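PDB 2G0D: nisin biosynthesis protein NisC from Lactococcus lactis subsp. lactis, which catalyses the cyclisation reactions that close the thioether (lanthionine-type) rings of the lantibiotic nisin, and carries a bound zinc ion. Local coordinates for residues 119-124 with 159-164; 291-296 with 338-343; 330-335 with 399-404. All blocks are in the same frame, centred on the assembly; numbering follows the deposited sequence.

Contact 1: 119-124 with 159-164; sequences EKIEGF and KILIIN
Ile-121 and Leu-161 reach toward each other tip to tip, and this meeting of two branched aliphatic ends carries the contact. The touching end on one side is CD1 of Ile-121, which stands 3.6 Å from CD2 of Leu-161. The same methyl lies 3.8 Å from Leu-161 CG, so it rests against the fork of the leucine as well as against one of its branches. Torsions explain the reach of the isoleucine: CG1 is anti to the carbonyl carbon (chi1 -63°), and a chi2 of 174° extends CD1 away from the helix. Leu-161 has CG anti to its backbone N (chi1 -176°), which sends the fork toward Ile-121. Ile-162 adds little through its side chain; its CA lies 4.4 Å from Ile-121 CD1, a loose approach of that methyl to the backbone. Among the CA atoms of the two segments, those of Ile-121 and Ile-162 are nearest, 8.2 Å apart. The contact buries 113 Å² in all; Leu-161 is exposed, Ile-121 partly so and Ile-162 buried, which marks a seam near the surface. Here the last turn of helix 100-122, ended by Gly-123, meets the middle of helix 156-168, while helix 140-147 closes the inner side: Leu-140 packs on Ile-121, and Leu-144 and Leu-147 pack on Ile-162.

Contact 2: 291-296 with 338-343; sequences GGLALD and KRLLNT
Leu-293 meets Leu-340 and Leu-341 without any flat group between them: no ring, amide or carboxylate of either segment enters the interface, and the aromatic surfaces beside it belong to neighbours. Phe-405 touches both Leu-293 and Leu-340, and Tyr-290 touches Leu-340. The guanidinium of Arg-339 is turned away from the leucines, with its NH1 hydrogen-bonded to Ser-335.

What remains is a methyl contact in which the fork of Leu-293 is shared between two consecutive leucines. Its CD1 lies 4.3 Å from CD1 of Leu-340, while its CD2 lies 4.3 Å from CD2 of Leu-341. Both separations are slightly longer than a snug methyl-methyl contact, and the buried surface is small, 89 Å². Leu-293 and Leu-340 leave their helices pointing at each other's segment; Leu-341 starts off to the side, and its CD2 still arrives at Leu-293. In Leu-293, CG lies anti to the carbonyl carbon (chi1 -60°), and a chi2 of 166° extends CD1 from the helix while CD2 branches off to the side, so the two methyls serve different leucines.

The fold is an alpha toroid, and this contact joins the C-terminal ends of two of its helices, 281-294 and 327-341. Within 291-296 and 338-343 the nearest CA atoms are those of Leu-293 and Leu-340, 9.7 Å apart. Each helix is followed by a residue of positive phi, Asp-296 and Asn-342. Helix 298-314 packs against both partners, since Val-301 touches Leu-293 as well as Leu-341, and Leu-341 also rests on Glu-305. Beyond the leucines, Lys-338 forms a salt bridge with Asp-347, and Thr-343 is hydrogen-bonded to Glu-305.

Contact 3: 330-335 with 399-404; sequences LIEICS and LLLFDD
Leu-401 drives its two methyls against Glu-332 and Ile-333, and the two branches are packed unequally. The tight branch is CD1, which sits 3.4 Å from CG of Glu-332; the leucine and the glutamate stem cross obliquely. The easier branch is CD2, 4.1 Å from CG1 of Ile-333, with those two side chains crossing at about a right angle. In Glu-332 a chi1 of -166° sets CG, anti to the backbone N, against Leu-401, and the bend at chi2 (72°) turns the carboxylate aside to Arg-396, whose NE makes a salt bridge with OE2.

Two residues further on, the packing gives way to charge. Asp-403, partly exposed, makes no contact with residues 330-335; its OD1 is 6.5 Å from OE2 of Glu-332. Arg-396 also pairs with OD2 of Asp-403, and this shared cation probably eases the proximity of the two carboxylates.

Leu-286 of helix 281-294 touches both Ile-333 and Leu-401, and all three touching residues of the contact are buried. The nearest CA pair of the segments, Ile-333 and Leu-401, is 7.1 Å apart, at the point where Leu-401 inserts. The Ile-333 side chain is about 11 Å from the zinc ion bound by Cys-278, Cys-324 and His-325, placing this helix-loop packing in the interior of the alpha toroid, near its metal site.

Burial separates the three contacts. Contact 3 is a core contact, centred 10 Å from the centre of the chain, whereas contact 2 (18 Å) lies at the surface and contact 1 (20 Å) is only partly buried. Contacts 2 and 3 share helix 327-341, interlock along the sequence and touch, through the salt bridge from Arg-339 NE to Asp-403 OD1 at 2.9 Å and through packing of Leu-340 on the backbone of the 399-404 loop. Contact 1 stands apart, on other helices and about 10 Å from contact 3 at the nearest atoms. Both peripheral contacts join helices by aliphatic ends alone; the core one joins helix to loop and adds a glutamate stem.

Contact 1: 119-124 with 159-164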
ATOM      1  N   GLU A 119       8.267  12.589  16.391  1.00 34.41           N
ATOM      2  CA  GLU A 119       7.609  13.891  16.544  1.00 34.92           C
ATOM      3  C   GLU A 119       6.092  13.772  16.340  1.00 35.09           C
ATOM      4  O   GLU A 119       5.322  14.370  17.071  1.00 34.93           O
ATOM      5  CB  GLU A 119       8.237  14.913  15.582  1.00 34.91           C
ATOM      6  CG  GLU A 119       7.709  16.345  15.648  1.00 35.15           C
ATOM      7  CD  GLU A 119       7.792  16.989  17.043  1.00 34.00           C
ATOM      8  OE1 GLU A 119       8.633  16.593  17.879  1.00 32.54           O
ATOM      9  OE2 GLU A 119       6.994  17.907  17.294  1.00 34.60           O
ATOM     10  N   LYS A 120       5.661  12.971  15.365  1.00 35.87           N
ATOM     11  CA  LYS A 120       4.224  12.753  15.146  1.00 36.32           C
ATOM     12  C   LYS A 120       3.508  12.095  16.336  1.00 36.29           C
ATOM     13  O   LYS A 120       2.400  12.499  16.713  1.00 35.76           O
ATOM     14  CB  LYS A 120       3.990  11.925  13.889  1.00 36.55           C
ATOM     15  CG  LYS A 120       2.567  11.989  13.380  1.00 38.20           C
ATOM     16  CD  LYS A 120       2.296  13.326  12.693  1.00 42.17           C
ATOM     17  CE  LYS A 120       1.157  13.218  11.672  1.00 44.54           C
ATOM     18  NZ  LYS A 120       0.712  14.595  11.259  1.00 46.22           N
ATOM     19  N   ILE A 121       4.133  11.070  16.906  1.00 36.50           N
ATOM     20  CA  ILE A 121       3.514  10.327  18.005  1.00 36.97           C
ATOM     21  C   ILE A 121       3.377  11.232  19.246  1.00 37.30           C
ATOM     22  O   ILE A 121       2.333  11.243  19.902  1.00 36.95           O
ATOM     23  CB  ILE A 121       4.245   8.984  18.296  1.00 36.77           C
ATOM     24  CG1 ILE A 121       4.136   8.081  17.060  1.00 35.77           C
ATOM     25  CG2 ILE A 121       3.655   8.299  19.557  1.00 36.01           C
ATOM     26  CD1 ILE A 121       4.904   6.787  17.123  1.00 36.66           C
ATOM     27  N   GLU A 122       4.417  12.012  19.510  1.00 38.25           N
ATOM     28  CA  GLU A 122       4.430  13.024  20.593  1.00 39.40           C
ATOM     29  C   GLU A 122       3.287  14.045  20.593  1.00 39.34           C
ATOM     30  O   GLU A 122       2.694  14.320  21.643  1.00 39.54           O
ATOM     31  CB  GLU A 122       5.761  13.773  20.592  1.00 39.61           C
ATOM     32  CG  GLU A 122       6.855  13.076  21.385  1.00 42.40           C
ATOM     33  CD  GLU A 122       6.638  13.160  22.895  1.00 44.57           C
ATOM     34  OE1 GLU A 122       5.649  13.792  23.333  1.00 44.98           O
ATOM     35  OE2 GLU A 122       7.461  12.586  23.645  1.00 46.53           O
ATOM     36  N   GLY A 123       2.994  14.618  19.431  1.00 39.64           N
ATOM     37  CA  GLY A 123       1.961  15.663  19.326  1.00 40.40           C
ATOM     38  C   GLY A 123       0.604  15.131  18.889  1.00 40.87           C
ATOM     39  O   GLY A 123      -0.286  15.898  18.508  1.00 41.24           O
ATOM     40  N   PHE A 124       0.445  13.814  18.947  1.00 40.71           N
ATOM     41  CA  PHE A 124      -0.801  13.173  18.549  1.00 40.95           C
ATOM     42  C   PHE A 124      -1.939  13.476  19.540  1.00 41.10           C
ATOM     43  O   PHE A 124      -1.798  13.274  20.741  1.00 40.94           O
ATOM     44  CB  PHE A 124      -0.597  11.661  18.385  1.00 40.49           C
ATOM     45  CG  PHE A 124      -1.856  10.908  18.071  1.00 40.06           C
ATOM     46  CD1 PHE A 124      -2.392  10.928  16.791  1.00 38.93           C
ATOM     47  CD2 PHE A 124      -2.501  10.175  19.053  1.00 39.99           C
ATOM     48  CE1 PHE A 124      -3.552  10.235  16.493  1.00 37.95           C
ATOM     49  CE2 PHE A 124      -3.664   9.474  18.758  1.00 40.22           C
ATOM     50  CZ  PHE A 124      -4.188   9.505  17.469  1.00 39.10           C
ATOM     51  N   LYS A 159      10.448   0.866  15.602  1.00 29.61           N
ATOM     52  CA  LYS A 159       9.483  -0.140  15.126  1.00 29.17           C
ATOM     53  C   LYS A 159       8.482  -0.482  16.207  1.00 29.93           C
ATOM     54  O   LYS A 159       7.276  -0.479  15.969  1.00 30.03           O
ATOM     55  CB  LYS A 159      10.208  -1.381  14.640  1.00 28.66           C
ATOM     56  CG  LYS A 159      10.776  -1.213  13.219  1.00 29.02           C
ATOM     57  CD  LYS A 159      11.735  -2.376  12.859  1.00 27.79           C
ATOM     58  CE  LYS A 159      12.386  -2.092  11.516  1.00 28.76           C
ATOM     59  NZ  LYS A 159      13.303  -3.161  11.102  1.00 23.18           N
ATOM     60  N   ILE A 160       8.998  -0.705  17.419  1.00 31.05           N
ATOM     61  CA  ILE A 160       8.193  -1.071  18.576  1.00 31.55           C
ATOM     62  C   ILE A 160       7.286   0.084  19.016  1.00 31.03           C
ATOM     63  O   ILE A 160       6.120  -0.132  19.375  1.00 31.11           O
ATOM     64  CB  ILE A 160       9.124  -1.604  19.695  1.00 32.43           C
ATOM     65  CG1 ILE A 160       9.512  -3.050  19.359  1.00 34.40           C
ATOM     66  CG2 ILE A 160       8.494  -1.490  21.088  1.00 32.66           C
ATOM     67  CD1 ILE A 160      10.923  -3.409  19.844  1.00 38.63           C
ATOM     68  N   LEU A 161       7.824   1.304  18.955  1.00 30.54           N
ATOM     69  CA  LEU A 161       7.073   2.526  19.241  1.00 29.88           C
ATOM     70  C   LEU A 161       5.862   2.665  18.321  1.00 29.34           C
ATOM     71  O   LEU A 161       4.760   2.948  18.797  1.00 29.32           O
ATOM     72  CB  LEU A 161       7.974   3.774  19.114  1.00 29.54           C
ATOM     73  CG  LEU A 161       7.349   5.131  19.471  1.00 29.42           C
ATOM     74  CD1 LEU A 161       7.349   5.372  21.000  1.00 28.54           C
ATOM     75  CD2 LEU A 161       8.089   6.265  18.738  1.00 29.55           C
ATOM     76  N   ILE A 162       6.071   2.481  17.016  1.00 29.69           N
ATOM     77  CA  ILE A 162       4.973   2.501  16.013  1.00 29.81           C
ATOM     78  C   ILE A 162       3.969   1.347  16.239  1.00 30.60           C
ATOM     79  O   ILE A 162       2.742   1.550  16.264  1.00 30.75           O
ATOM     80  CB  ILE A 162       5.524   2.372  14.566  1.00 30.20           C
ATOM     81  CG1 ILE A 162       6.288   3.632  14.149  1.00 30.82           C
ATOM     82  CG2 ILE A 162       4.423   2.076  13.573  1.00 27.37           C
ATOM     83  CD1 ILE A 162       7.177   3.436  12.927  1.00 28.92           C
ATOM     84  N   ILE A 163       4.497   0.137  16.399  1.00 31.50           N
ATOM     85  CA  ILE A 163       3.667  -1.054  16.647  1.00 32.03           C
ATOM     86  C   ILE A 163       2.766  -0.865  17.876  1.00 32.79           C
ATOM     87  O   ILE A 163       1.552  -1.124  17.804  1.00 32.86           O
ATOM     88  CB  ILE A 163       4.534  -2.328  16.761  1.00 32.46           C
ATOM     89  CG1 ILE A 163       4.945  -2.821  15.363  1.00 30.73           C
ATOM     90  CG2 ILE A 163       3.799  -3.488  17.529  1.00 34.20           C
ATOM     91  CD1 ILE A 163       6.234  -3.628  15.384  1.00 27.83           C
ATOM     92  N   ASN A 164       3.347  -0.390  18.982  1.00 32.57           N
ATOM     93  CA  ASN A 164       2.568  -0.146  20.209  1.00 32.89           C
ATOM     94  C   ASN A 164       1.523   0.943  20.006  1.00 33.31           C
ATOM     95  O   ASN A 164       0.384   0.809  20.460  1.00 33.43           O
ATOM     96  CB  ASN A 164       3.473   0.234  21.389  1.00 32.91           C
ATOM     97  CG  ASN A 164       4.172  -0.957  22.015  1.00 33.41           C
ATOM     98  OD1 ASN A 164       3.935  -2.108  21.651  1.00 34.07           O
ATOM     99  ND2 ASN A 164       5.058  -0.676  22.975  1.00 34.38           N
TER

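Contact 2: 291-296 with 338-343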
ATOM      1  N   GLY A 291      -2.942 -12.382   8.369  1.00 29.43           N
ATOM      2  CA  GLY A 291      -3.417 -12.822   9.706  1.00 29.74           C
ATOM      3  C   GLY A 291      -3.375 -14.333   9.849  1.00 29.92           C
ATOM      4  O   GLY A 291      -2.841 -14.867  10.840  1.00 30.24           O
ATOM      5  N   GLY A 292      -3.902 -15.026   8.843  1.00 29.38           N
ATOM      6  CA  GLY A 292      -3.918 -16.485   8.810  1.00 29.35           C
ATOM      7  C   GLY A 292      -2.543 -17.123   8.843  1.00 30.44           C
ATOM      8  O   GLY A 292      -2.332 -18.128   9.547  1.00 30.60           O
ATOM      9  N   LEU A 293      -1.610 -16.570   8.072  1.00 30.55           N
ATOM     10  CA  LEU A 293      -0.231 -17.064   8.088  1.00 31.97           C
ATOM     11  C   LEU A 293       0.467 -16.674   9.393  1.00 32.51           C
ATOM     12  O   LEU A 293       1.154 -17.513   9.975  1.00 33.49           O
ATOM     13  CB  LEU A 293       0.580 -16.619   6.864  1.00 31.39           C
ATOM     14  CG  LEU A 293       0.035 -17.058   5.486  1.00 33.15           C
ATOM     15  CD1 LEU A 293       0.731 -16.270   4.337  1.00 30.96           C
ATOM     16  CD2 LEU A 293       0.116 -18.569   5.259  1.00 30.48           C
ATOM     17  N   ALA A 294       0.272 -15.433   9.861  1.00 32.79           N
ATOM     18  CA  ALA A 294       0.906 -14.964  11.119  1.00 33.08           C
ATOM     19  C   ALA A 294       0.402 -15.674  12.380  1.00 33.60           C
ATOM     20  O   ALA A 294       1.189 -15.908  13.305  1.00 34.01           O
ATOM     21  CB  ALA A 294       0.744 -13.458  11.289  1.00 32.27           C
ATOM     22  N   LEU A 295      -0.905 -15.955  12.425  1.00 33.73           N
ATOM     23  CA  LEU A 295      -1.585 -16.609  13.566  1.00 34.13           C
ATOM     24  C   LEU A 295      -1.693 -18.143  13.399  1.00 34.58           C
ATOM     25  O   LEU A 295      -2.224 -18.839  14.273  1.00 35.73           O
ATOM     26  CB  LEU A 295      -2.992 -15.980  13.776  1.00 33.29           C
ATOM     27  CG  LEU A 295      -3.023 -14.469  14.107  1.00 32.37           C
ATOM     28  CD1 LEU A 295      -4.419 -13.866  14.059  1.00 29.69           C
ATOM     29  CD2 LEU A 295      -2.404 -14.185  15.501  1.00 33.18           C
ATOM     30  N   ASP A 296      -1.153 -18.665  12.300  1.00 34.84           N
ATOM     31  CA  ASP A 296      -1.252 -20.089  11.967  1.00 35.43           C
ATOM     32  C   ASP A 296      -2.718 -20.584  12.035  1.00 34.65           C
ATOM     33  O   ASP A 296      -3.051 -21.562  12.700  1.00 33.47           O
ATOM     34  CB  ASP A 296      -0.298 -20.941  12.830  1.00 36.31           C
ATOM     35  CG  ASP A 296      -0.125 -22.364  12.293  1.00 39.12           C
ATOM     36  OD1 ASP A 296      -0.332 -22.575  11.072  1.00 42.28           O
ATOM     37  OD2 ASP A 296       0.227 -23.271  13.092  1.00 42.77           O
ATOM     38  N   LYS A 338      -0.574 -16.360  -5.222  1.00 30.35           N
ATOM     39  CA  LYS A 338       0.024 -17.504  -5.917  1.00 31.34           C
ATOM     40  C   LYS A 338       1.463 -17.758  -5.447  1.00 31.73           C
ATOM     41  O   LYS A 338       1.838 -18.888  -5.179  1.00 31.29           O
ATOM     42  CB  LYS A 338      -0.007 -17.277  -7.431  1.00 31.39           C
ATOM     43  CG  LYS A 338       0.463 -18.472  -8.233  1.00 33.02           C
ATOM     44  CD  LYS A 338       0.569 -18.164  -9.706  1.00 34.43           C
ATOM     45  CE  LYS A 338       1.061 -19.389 -10.463  1.00 39.29           C
ATOM     46  NZ  LYS A 338       0.015 -20.454 -10.513  1.00 42.20           N
ATOM     47  N   ARG A 339       2.251 -16.684  -5.356  1.00 32.52           N
ATOM     48  CA  ARG A 339       3.608 -16.711  -4.825  1.00 33.12           C
ATOM     49  C   ARG A 339       3.685 -17.313  -3.404  1.00 33.20           C
ATOM     50  O   ARG A 339       4.591 -18.087  -3.124  1.00 33.12           O
ATOM     51  CB  ARG A 339       4.187 -15.282  -4.807  1.00 32.97           C
ATOM     52  CG  ARG A 339       5.711 -15.201  -4.565  1.00 35.55           C
ATOM     53  CD  ARG A 339       6.349 -14.036  -5.371  1.00 35.70           C
ATOM     54  NE  ARG A 339       5.555 -12.884  -5.096  1.00 36.91           N
ATOM     55  CZ  ARG A 339       4.700 -12.305  -5.931  1.00 34.43           C
ATOM     56  NH1 ARG A 339       4.554 -12.690  -7.196  1.00 35.15           N
ATOM     57  NH2 ARG A 339       3.994 -11.310  -5.463  1.00 29.59           N
ATOM     58  N   LEU A 340       2.768 -16.939  -2.503  1.00 32.68           N
ATOM     59  CA  LEU A 340       2.874 -17.414  -1.106  1.00 32.57           C
ATOM     60  C   LEU A 340       2.245 -18.807  -0.881  1.00 33.56           C
ATOM     61  O   LEU A 340       2.757 -19.596  -0.094  1.00 33.63           O
ATOM     62  CB  LEU A 340       2.306 -16.395  -0.111  1.00 32.10           C
ATOM     63  CG  LEU A 340       2.979 -15.004  -0.032  1.00 30.24           C
ATOM     64  CD1 LEU A 340       2.307 -14.129   1.011  1.00 28.87           C
ATOM     65  CD2 LEU A 340       4.484 -15.090   0.218  1.00 29.56           C
ATOM     66  N   LEU A 341       1.169 -19.099  -1.612  1.00 34.11           N
ATOM     67  CA  LEU A 341       0.337 -20.291  -1.396  1.00 34.52           C
ATOM     68  C   LEU A 341       0.495 -21.357  -2.482  1.00 34.94           C
ATOM     69  O   LEU A 341       0.083 -22.510  -2.306  1.00 35.38           O
ATOM     70  CB  LEU A 341      -1.138 -19.874  -1.266  1.00 34.08           C
ATOM     71  CG  LEU A 341      -1.470 -18.848  -0.157  1.00 33.47           C
ATOM     72  CD1 LEU A 341      -2.984 -18.682   0.016  1.00 32.32           C
ATOM     73  CD2 LEU A 341      -0.873 -19.261   1.165  1.00 31.58           C
ATOM     74  N   ASN A 342       1.094 -20.978  -3.608  1.00 34.86           N
ATOM     75  CA  ASN A 342       1.158 -21.861  -4.762  1.00 36.15           C
ATOM     76  C   ASN A 342      -0.231 -22.285  -5.200  1.00 35.51           C
ATOM     77  O   ASN A 342      -0.433 -23.391  -5.689  1.00 35.56           O
ATOM     78  CB  ASN A 342       2.045 -23.078  -4.484  1.00 36.79           C
ATOM     79  CG  ASN A 342       3.454 -22.683  -4.104  1.00 40.80           C
ATOM     80  OD1 ASN A 342       3.954 -23.047  -3.022  1.00 43.91           O
ATOM     81  ND2 ASN A 342       4.105 -21.913  -4.977  1.00 43.22           N
ATOM     82  N   THR A 343      -1.192 -21.385  -5.018  1.00 35.01           N
ATOM     83  CA  THR A 343      -2.552 -21.633  -5.466  1.00 34.38           C
ATOM     84  C   THR A 343      -2.666 -21.396  -6.966  1.00 34.69           C
ATOM     85  O   THR A 343      -1.999 -20.524  -7.501  1.00 34.58           O
ATOM     86  CB  THR A 343      -3.574 -20.764  -4.708  1.00 33.88           C
ATOM     87  OG1 THR A 343      -4.874 -21.012  -5.236  1.00 32.44           O
ATOM     88  CG2 THR A 343      -3.262 -19.253  -4.854  1.00 33.32           C
TER

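Contact 3: 330-335 with 399-404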
ATOM      1  N   LEU A 330      -5.773  -5.592  -8.447  1.00 28.28           N
ATOM      2  CA  LEU A 330      -6.394  -6.926  -8.207  1.00 27.40           C
ATOM      3  C   LEU A 330      -5.481  -8.041  -8.702  1.00 27.99           C
ATOM      4  O   LEU A 330      -5.198  -9.011  -8.006  1.00 28.90           O
ATOM      5  CB  LEU A 330      -7.748  -6.975  -8.943  1.00 27.71           C
ATOM      6  CG  LEU A 330      -8.991  -6.599  -8.104  1.00 27.66           C
ATOM      7  CD1 LEU A 330      -8.890  -5.178  -7.571  1.00 24.72           C
ATOM      8  CD2 LEU A 330     -10.326  -6.817  -8.851  1.00 25.72           C
ATOM      9  N   ILE A 331      -5.006  -7.890  -9.931  1.00 28.05           N
ATOM     10  CA  ILE A 331      -4.090  -8.840 -10.524  1.00 28.10           C
ATOM     11  C   ILE A 331      -2.810  -9.038  -9.682  1.00 27.89           C
ATOM     12  O   ILE A 331      -2.379 -10.165  -9.437  1.00 28.04           O
ATOM     13  CB  ILE A 331      -3.810  -8.450 -12.025  1.00 29.03           C
ATOM     14  CG1 ILE A 331      -5.067  -8.705 -12.874  1.00 28.36           C
ATOM     15  CG2 ILE A 331      -2.626  -9.215 -12.626  1.00 28.57           C
ATOM     16  CD1 ILE A 331      -5.506 -10.210 -13.020  1.00 30.03           C
ATOM     17  N   GLU A 332      -2.216  -7.950  -9.222  1.00 28.22           N
ATOM     18  CA  GLU A 332      -0.999  -8.051  -8.445  1.00 27.81           C
ATOM     19  C   GLU A 332      -1.182  -8.731  -7.087  1.00 27.98           C
ATOM     20  O   GLU A 332      -0.251  -9.390  -6.568  1.00 26.32           O
ATOM     21  CB  GLU A 332      -0.331  -6.678  -8.267  1.00 26.96           C
ATOM     22  CG  GLU A 332       1.106  -6.838  -7.753  1.00 28.92           C
ATOM     23  CD  GLU A 332       2.069  -7.392  -8.808  1.00 28.46           C
ATOM     24  OE1 GLU A 332       1.730  -7.305 -10.008  1.00 28.02           O
ATOM     25  OE2 GLU A 332       3.177  -7.889  -8.452  1.00 27.82           O
ATOM     26  N   ILE A 333      -2.354  -8.507  -6.494  1.00 26.85           N
ATOM     27  CA  ILE A 333      -2.748  -9.244  -5.300  1.00 27.10           C
ATOM     28  C   ILE A 333      -2.871 -10.756  -5.566  1.00 28.16           C
ATOM     29  O   ILE A 333      -2.377 -11.557  -4.764  1.00 28.82           O
ATOM     30  CB  ILE A 333      -4.056  -8.688  -4.715  1.00 26.60           C
ATOM     31  CG1 ILE A 333      -3.850  -7.243  -4.245  1.00 25.35           C
ATOM     32  CG2 ILE A 333      -4.509  -9.562  -3.543  1.00 28.26           C
ATOM     33  CD1 ILE A 333      -5.147  -6.420  -4.178  1.00 28.83           C
ATOM     34  N   CYS A 334      -3.517 -11.146  -6.678  1.00 28.13           N
ATOM     35  CA  CYS A 334      -3.578 -12.561  -7.068  1.00 28.61           C
ATOM     36  C   CYS A 334      -2.182 -13.146  -7.251  1.00 28.78           C
ATOM     37  O   CYS A 334      -1.930 -14.299  -6.913  1.00 30.19           O
ATOM     38  CB  CYS A 334      -4.334 -12.746  -8.383  1.00 28.57           C
ATOM     39  SG  CYS A 334      -6.074 -12.272  -8.331  1.00 28.28           S
ATOM     40  N   SER A 335      -1.283 -12.359  -7.818  1.00 27.51           N
ATOM     41  CA  SER A 335       0.046 -12.844  -8.087  1.00 27.07           C
ATOM     42  C   SER A 335       0.787 -13.080  -6.747  1.00 26.27           C
ATOM     43  O   SER A 335       1.577 -14.036  -6.607  1.00 24.53           O
ATOM     44  CB  SER A 335       0.773 -11.843  -8.976  1.00 26.39           C
ATOM     45  OG  SER A 335       2.056 -12.314  -9.289  1.00 31.56           O
ATOM     46  N   LEU A 399       2.464  -1.585  -1.548  1.00 27.71           N
ATOM     47  CA  LEU A 399       1.112  -2.146  -1.672  1.00 27.79           C
ATOM     48  C   LEU A 399       0.815  -3.170  -0.597  1.00 27.51           C
ATOM     49  O   LEU A 399      -0.224  -3.818  -0.638  1.00 27.65           O
ATOM     50  CB  LEU A 399       0.943  -2.792  -3.056  1.00 27.13           C
ATOM     51  CG  LEU A 399       0.959  -1.870  -4.284  1.00 29.83           C
ATOM     52  CD1 LEU A 399       0.776  -2.673  -5.592  1.00 28.48           C
ATOM     53  CD2 LEU A 399      -0.129  -0.827  -4.182  1.00 24.89           C
ATOM     54  N   LEU A 400       1.737  -3.323   0.355  1.00 28.51           N
ATOM     55  CA  LEU A 400       1.672  -4.368   1.402  1.00 28.81           C
ATOM     56  C   LEU A 400       1.587  -5.749   0.795  1.00 28.82           C
ATOM     57  O   LEU A 400       0.854  -6.634   1.285  1.00 29.33           O
ATOM     58  CB  LEU A 400       0.495  -4.163   2.391  1.00 28.68           C
ATOM     59  CG  LEU A 400       0.257  -2.794   3.051  1.00 31.96           C
ATOM     60  CD1 LEU A 400      -0.903  -2.894   4.073  1.00 30.64           C
ATOM     61  CD2 LEU A 400       1.526  -2.171   3.687  1.00 28.95           C
ATOM     62  N   LEU A 401       2.361  -5.953  -0.257  1.00 28.28           N
ATOM     63  CA  LEU A 401       2.486  -7.270  -0.870  1.00 28.23           C
ATOM     64  C   LEU A 401       3.852  -7.749  -0.460  1.00 28.72           C
ATOM     65  O   LEU A 401       4.869  -7.235  -0.935  1.00 28.69           O
ATOM     66  CB  LEU A 401       2.339  -7.182  -2.388  1.00 27.99           C
ATOM     67  CG  LEU A 401       1.019  -6.563  -2.834  1.00 28.83           C
ATOM     68  CD1 LEU A 401       0.929  -6.414  -4.394  1.00 28.12           C
ATOM     69  CD2 LEU A 401      -0.230  -7.313  -2.253  1.00 29.06           C
ATOM     70  N   PHE A 402       3.865  -8.704   0.472  1.00 28.98           N
ATOM     71  CA  PHE A 402       5.071  -9.070   1.208  1.00 28.93           C
ATOM     72  C   PHE A 402       5.586 -10.434   0.721  1.00 28.61           C
ATOM     73  O   PHE A 402       5.167 -11.486   1.233  1.00 27.44           O
ATOM     74  CB  PHE A 402       4.727  -9.125   2.705  1.00 29.17           C
ATOM     75  CG  PHE A 402       4.228  -7.809   3.285  1.00 29.08           C
ATOM     76  CD1 PHE A 402       4.961  -6.616   3.110  1.00 29.96           C
ATOM     77  CD2 PHE A 402       3.070  -7.778   4.077  1.00 27.02           C
ATOM     78  CE1 PHE A 402       4.524  -5.392   3.665  1.00 27.89           C
ATOM     79  CE2 PHE A 402       2.610  -6.572   4.635  1.00 26.99           C
ATOM     80  CZ  PHE A 402       3.367  -5.370   4.461  1.00 27.04           C
ATOM     81  N   ASP A 403       6.485 -10.391  -0.278  1.00 28.89           N
ATOM     82  CA  ASP A 403       7.071 -11.569  -0.914  1.00 28.80           C
ATOM     83  C   ASP A 403       7.895 -12.376   0.062  1.00 29.43           C
ATOM     84  O   ASP A 403       8.074 -13.583  -0.144  1.00 30.56           O
ATOM     85  CB  ASP A 403       7.986 -11.201  -2.093  1.00 27.80           C
ATOM     86  CG  ASP A 403       7.220 -10.735  -3.331  1.00 28.87           C
ATOM     87  OD1 ASP A 403       5.950 -10.684  -3.316  1.00 26.71           O
ATOM     88  OD2 ASP A 403       7.912 -10.381  -4.319  1.00 25.53           O
ATOM     89  N   ASP A 404       8.368 -11.719   1.123  1.00 29.64           N
ATOM     90  CA  ASP A 404       9.188 -12.351   2.182  1.00 30.86           C
ATOM     91  C   ASP A 404       8.402 -12.828   3.399  1.00 30.72           C
ATOM     92  O   ASP A 404       9.006 -13.235   4.403  1.00 30.67           O
ATOM     93  CB  ASP A 404      10.275 -11.375   2.655  1.00 31.14           C
ATOM     94  CG  ASP A 404       9.689 -10.108   3.314  1.00 34.45           C
ATOM     95  OD1 ASP A 404       8.535  -9.711   3.001  1.00 35.55           O
ATOM     96  OD2 ASP A 404      10.397  -9.483   4.134  1.00 38.02           O
TER